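Local coordinates for Bcl10-interacting CARD protein (Homo sapiens, PDB 4FH0) that associates with BCL10 through its caspase recruitment domain, the part present here, and plays a role in inhibiting BCL10-induced activation of NF-kappa-B, at residues 13-24 / 89-98. The protein carries 2 engineered substitutions. Sequence-based numbering, arbitrary orientation.
Sequences QDTPMLTGHGRL and AQPLHSRLPS. Engineered in segment 13-24: Met17 (natural residue Phe). With SO4 (sulfate ion), chain D; SO4 (sulfate ion), chain C.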
loop_
_atom_site.group_PDB
_atom_site.type_symbol
_atom_site.label_atom_id
_atom_site.label_comp_id
_atom_site.label_asym_id
_atom_site.label_seq_id
_atom_site.Cartn_x
_atom_site.Cartn_y
_atom_site.Cartn_z
ATOM N N GLN A 13 11.210 3.944 4.186
ATOM C CA GLN A 13 11.281 4.331 5.590
ATOM C C GLN A 13 10.069 3.823 6.374
ATOM O O GLN A 13 10.221 3.298 7.465
ATOM C CB GLN A 13 11.380 5.853 5.757
ATOM C CG GLN A 13 11.511 6.271 7.212
ATOM C CD GLN A 13 11.545 7.786 7.422
ATOM O OE1 GLN A 13 11.604 8.567 6.468
ATOM N NE2 GLN A 13 11.471 8.203 8.684
ATOM N N ASP A 14 8.882 3.963 5.796
ATOM C CA ASP A 14 7.634 3.651 6.476
ATOM C C ASP A 14 7.243 2.182 6.480
ATOM O O ASP A 14 6.280 1.816 7.146
ATOM C CB ASP A 14 6.488 4.430 5.816
ATOM C CG ASP A 14 6.537 5.916 6.095
ATOM O OD1 ASP A 14 7.161 6.320 7.099
ATOM O OD2 ASP A 14 5.918 6.690 5.330
ATOM N N THR A 15 7.923 1.352 5.705
ATOM C CA THR A 15 7.489 -0.035 5.530
ATOM C C THR A 15 7.381 -0.854 6.817
ATOM O O THR A 15 6.359 -1.509 7.047
ATOM C CB THR A 15 8.309 -0.759 4.428
ATOM O OG1 THR A 15 7.867 -0.293 3.151
ATOM C CG2 THR A 15 8.101 -2.253 4.479
ATOM N N PRO A 16 8.404 -0.819 7.672
ATOM C CA PRO A 16 8.264 -1.586 8.917
ATOM C C PRO A 16 7.058 -1.169 9.770
ATOM O O PRO A 16 6.347 -2.036 10.282
ATOM C CB PRO A 16 9.621 -1.370 9.612
ATOM C CG PRO A 16 10.540 -1.144 8.500
ATOM C CD PRO A 16 9.780 -0.337 7.489
HETATM N N MSE A 17 6.764 0.119 9.870
HETATM C CA MSE A 17 5.580 0.541 10.610
HETATM C C MSE A 17 4.289 0.121 9.901
HETATM O O MSE A 17 3.380 -0.401 10.531
HETATM C CB MSE A 17 5.607 2.045 10.856
HETATM C CG MSE A 17 6.506 2.410 12.022
HETATM SE SE MSE A 17 6.257 4.242 12.614
HETATM C CE MSE A 17 4.412 4.091 13.216
ATOM N N LEU A 18 4.199 0.383 8.603
ATOM C CA LEU A 18 3.006 0.050 7.807
ATOM C C LEU A 18 2.630 -1.415 7.892
ATOM O O LEU A 18 1.449 -1.764 7.862
ATOM C CB LEU A 18 3.229 0.412 6.319
ATOM C CG LEU A 18 3.086 1.879 5.935
ATOM C CD1 LEU A 18 3.715 2.099 4.574
ATOM C CD2 LEU A 18 1.622 2.242 5.890
ATOM N N THR A 19 3.638 -2.275 7.966
ATOM C CA THR A 19 3.427 -3.725 7.929
ATOM C C THR A 19 3.328 -4.328 9.330
ATOM O O THR A 19 3.112 -5.517 9.481
ATOM C CB THR A 19 4.523 -4.440 7.136
ATOM O OG1 THR A 19 5.805 -4.194 7.729
ATOM C CG2 THR A 19 4.531 -3.970 5.668
ATOM N N GLY A 20 3.465 -3.514 10.367
ATOM C CA GLY A 20 3.312 -4.032 11.717
ATOM C C GLY A 20 1.908 -4.530 11.966
ATOM O O GLY A 20 0.942 -3.917 11.521
ATOM N N HIS A 21 1.775 -5.628 12.700
ATOM C CA HIS A 21 0.453 -6.175 12.948
ATOM C C HIS A 21 -0.436 -5.158 13.624
ATOM O O HIS A 21 -0.004 -4.488 14.561
ATOM C CB HIS A 21 0.534 -7.409 13.831
ATOM C CG HIS A 21 1.204 -8.561 13.178
ATOM N ND1 HIS A 21 2.492 -8.936 13.483
ATOM C CD2 HIS A 21 0.782 -9.403 12.206
ATOM C CE1 HIS A 21 2.821 -9.987 12.754
ATOM N NE2 HIS A 21 1.799 -10.292 11.975
ATOM N N GLY A 22 -1.672 -5.049 13.135
ATOM C CA GLY A 22 -2.653 -4.132 13.681
ATOM C C GLY A 22 -2.689 -2.771 12.996
ATOM O O GLY A 22 -3.634 -2.015 13.153
ATOM N N ARG A 23 -1.695 -2.443 12.202
ATOM C CA ARG A 23 -1.660 -1.099 11.630
ATOM C C ARG A 23 -2.692 -0.904 10.519
ATOM O O ARG A 23 -3.367 0.127 10.482
ATOM C CB ARG A 23 -0.244 -0.778 11.210
ATOM C CG ARG A 23 0.699 -0.675 12.487
ATOM C CD ARG A 23 0.975 0.713 12.715
ATOM N NE ARG A 23 1.604 0.999 13.997
ATOM C CZ ARG A 23 2.847 0.688 14.351
ATOM N NH1 ARG A 23 3.637 -0.051 13.580
ATOM N NH2 ARG A 23 3.287 1.118 15.520
ATOM N N LEU A 24 -2.820 -1.895 9.644
ATOM C CA LEU A 24 -3.810 -1.871 8.592
ATOM C C LEU A 24 -4.684 -3.109 8.723
ATOM O O LEU A 24 -4.200 -4.222 8.950
ATOM C CB LEU A 24 -3.146 -1.843 7.219
ATOM C CG LEU A 24 -2.554 -0.501 6.819
ATOM C CD1 LEU A 24 -1.632 -0.671 5.633
ATOM C CD2 LEU A 24 -3.672 0.477 6.497
ATOM N N ALA A 89 -7.058 5.075 5.086
ATOM C CA ALA A 89 -6.463 4.869 6.396
ATOM C C ALA A 89 -5.870 6.142 6.952
ATOM O O ALA A 89 -4.790 6.186 7.300
ATOM C CB ALA A 89 -5.380 3.790 6.344
ATOM N N GLN A 90 -6.664 7.190 6.981
ATOM C CA GLN A 90 -6.136 8.495 7.339
ATOM C C GLN A 90 -5.391 8.560 8.677
ATOM O O GLN A 90 -4.342 9.183 8.750
ATOM C CB GLN A 90 -7.229 9.563 7.250
ATOM C CG GLN A 90 -6.667 10.973 7.280
ATOM C CD GLN A 90 -6.471 11.507 8.677
ATOM O OE1 GLN A 90 -7.205 11.158 9.608
ATOM N NE2 GLN A 90 -5.451 12.347 8.839
ATOM N N PRO A 91 -5.923 7.929 9.730
ATOM C CA PRO A 91 -5.189 7.989 10.994
ATOM C C PRO A 91 -3.768 7.446 10.873
ATOM O O PRO A 91 -2.806 8.040 11.357
ATOM C CB PRO A 91 -6.052 7.139 11.919
ATOM C CG PRO A 91 -7.418 7.329 11.378
ATOM C CD PRO A 91 -7.252 7.326 9.899
ATOM N N LEU A 92 -3.621 6.320 10.206
ATOM C CA LEU A 92 -2.293 5.747 10.013
ATOM C C LEU A 92 -1.416 6.659 9.146
ATOM O O LEU A 92 -0.248 6.918 9.455
ATOM C CB LEU A 92 -2.383 4.326 9.442
ATOM C CG LEU A 92 -1.021 3.697 9.178
ATOM C CD1 LEU A 92 -0.168 3.604 10.431
ATOM C CD2 LEU A 92 -1.242 2.311 8.578
ATOM N N HIS A 93 -2.005 7.146 8.064
ATOM C CA HIS A 93 -1.330 8.049 7.142
ATOM C C HIS A 93 -0.728 9.226 7.886
ATOM O O HIS A 93 0.418 9.596 7.657
ATOM C CB HIS A 93 -2.323 8.512 6.083
ATOM C CG HIS A 93 -1.747 9.448 5.067
ATOM N ND1 HIS A 93 -1.703 10.815 5.251
ATOM C CD2 HIS A 93 -1.228 9.211 3.839
ATOM C CE1 HIS A 93 -1.159 11.377 4.183
ATOM N NE2 HIS A 93 -0.884 10.428 3.302
ATOM N N SER A 94 -1.487 9.792 8.814
ATOM C CA SER A 94 -1.032 10.962 9.537
ATOM C C SER A 94 0.110 10.645 10.518
ATOM O O SER A 94 0.895 11.511 10.857
ATOM C CB SER A 94 -2.205 11.628 10.264
ATOM O OG SER A 94 -2.685 10.825 11.322
ATOM N N ARG A 95 0.237 9.397 10.937
ATOM C CA ARG A 95 1.203 9.011 11.968
ATOM C C ARG A 95 2.520 8.476 11.403
ATOM O O ARG A 95 3.443 8.196 12.145
ATOM C CB ARG A 95 0.600 7.919 12.854
ATOM C CG ARG A 95 -0.562 8.344 13.724
ATOM C CD ARG A 95 -1.194 7.129 14.379
ATOM N NE ARG A 95 -0.313 6.540 15.387
ATOM C CZ ARG A 95 -0.166 5.233 15.598
ATOM N NH1 ARG A 95 -0.833 4.344 14.869
ATOM N NH2 ARG A 95 0.665 4.813 16.541
ATOM N N LEU A 96 2.621 8.309 10.094
ATOM C CA LEU A 96 3.834 7.699 9.542
ATOM C C LEU A 96 5.092 8.517 9.791
ATOM O O LEU A 96 5.054 9.726 9.740
ATOM C CB LEU A 96 3.672 7.492 8.056
ATOM C CG LEU A 96 2.629 6.459 7.683
ATOM C CD1 LEU A 96 2.591 6.361 6.182
ATOM C CD2 LEU A 96 2.945 5.121 8.345
ATOM N N PRO A 97 6.229 7.839 10.022
ATOM C CA PRO A 97 7.412 8.592 10.436
ATOM C C PRO A 97 8.028 9.452 9.320
ATOM O O PRO A 97 8.731 10.410 9.625
ATOM C CB PRO A 97 8.380 7.497 10.900
ATOM C CG PRO A 97 7.991 6.303 10.173
ATOM C CD PRO A 97 6.491 6.394 9.968
ATOM N N SER A 98 7.764 9.125 8.057
ATOM C CA SER A 98 8.378 9.848 6.950
ATOM C C SER A 98 7.699 11.204 6.789
ATOM O O SER A 98 8.161 12.036 6.018
ATOM C CB SER A 98 8.268 9.053 5.646
ATOM O OG SER A 98 6.930 9.051 5.201
HETATM S S SO4 D . -0.246 1.334 17.192
HETATM O O1 SO4 D . 1.066 1.949 17.334
HETATM O O2 SO4 D . -0.663 1.337 15.773
HETATM O O3 SO4 D . -0.110 -0.072 17.575
HETATM O O4 SO4 D . -1.245 1.978 18.035
HETATM S S SO4 C . 1.171 12.354 1.549
HETATM O O1 SO4 C . 1.797 11.420 2.491
HETATM O O2 SO4 C . 2.189 12.894 0.655
HETATM O O3 SO4 C . 0.099 11.700 0.809
HETATM O O4 SO4 C . 0.568 13.466 2.308
#
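Asp14 grips Ser98 with both carboxylate oxygens. With CG anti to the carbonyl carbon (chi1 -71°), the carboxylate reaches across to Ser98. OD1 takes the backbone N of Ser98 at 3.0 Å on its syn lone pair. OD2 accepts from Ser98 OG at 2.6 Å, also on the syn side but 27° out of the carboxylate plane. Tyr82 OH also hydrogen-bonds OD2 of this buried residue. An alanine in place of Asp14 would probably leave Ser98 N, Ser98 OG and Tyr82 OH without this carboxylate partner and hold the tail less firmly. Met17, an engineered residue present as selenomethionine, meets Pro97 tip to tip, SE to CD at 3.4 Å. In this helical CARD fold the tail 96-98 packs on helix 7-18, while Leu92 of the short last helix, 90-95, meets Leu18, Arg23 and Leu24. Arg23 runs from Leu92 to the chain D sulfate, probably from the crystallisation liquor. CB lies near Leu92 CD2, CG and CD near sulfate O2, and CD also meets Leu92 CD1 at 3.9 Å. NE donates a hydrogen bond to O2 and NH2 one to O1. NH1 turns back and hydrogen-bonds Met17 O on a lone pair in the carbonyl plane. Arg95 clasps the same two oxygens through NH1 and NH2.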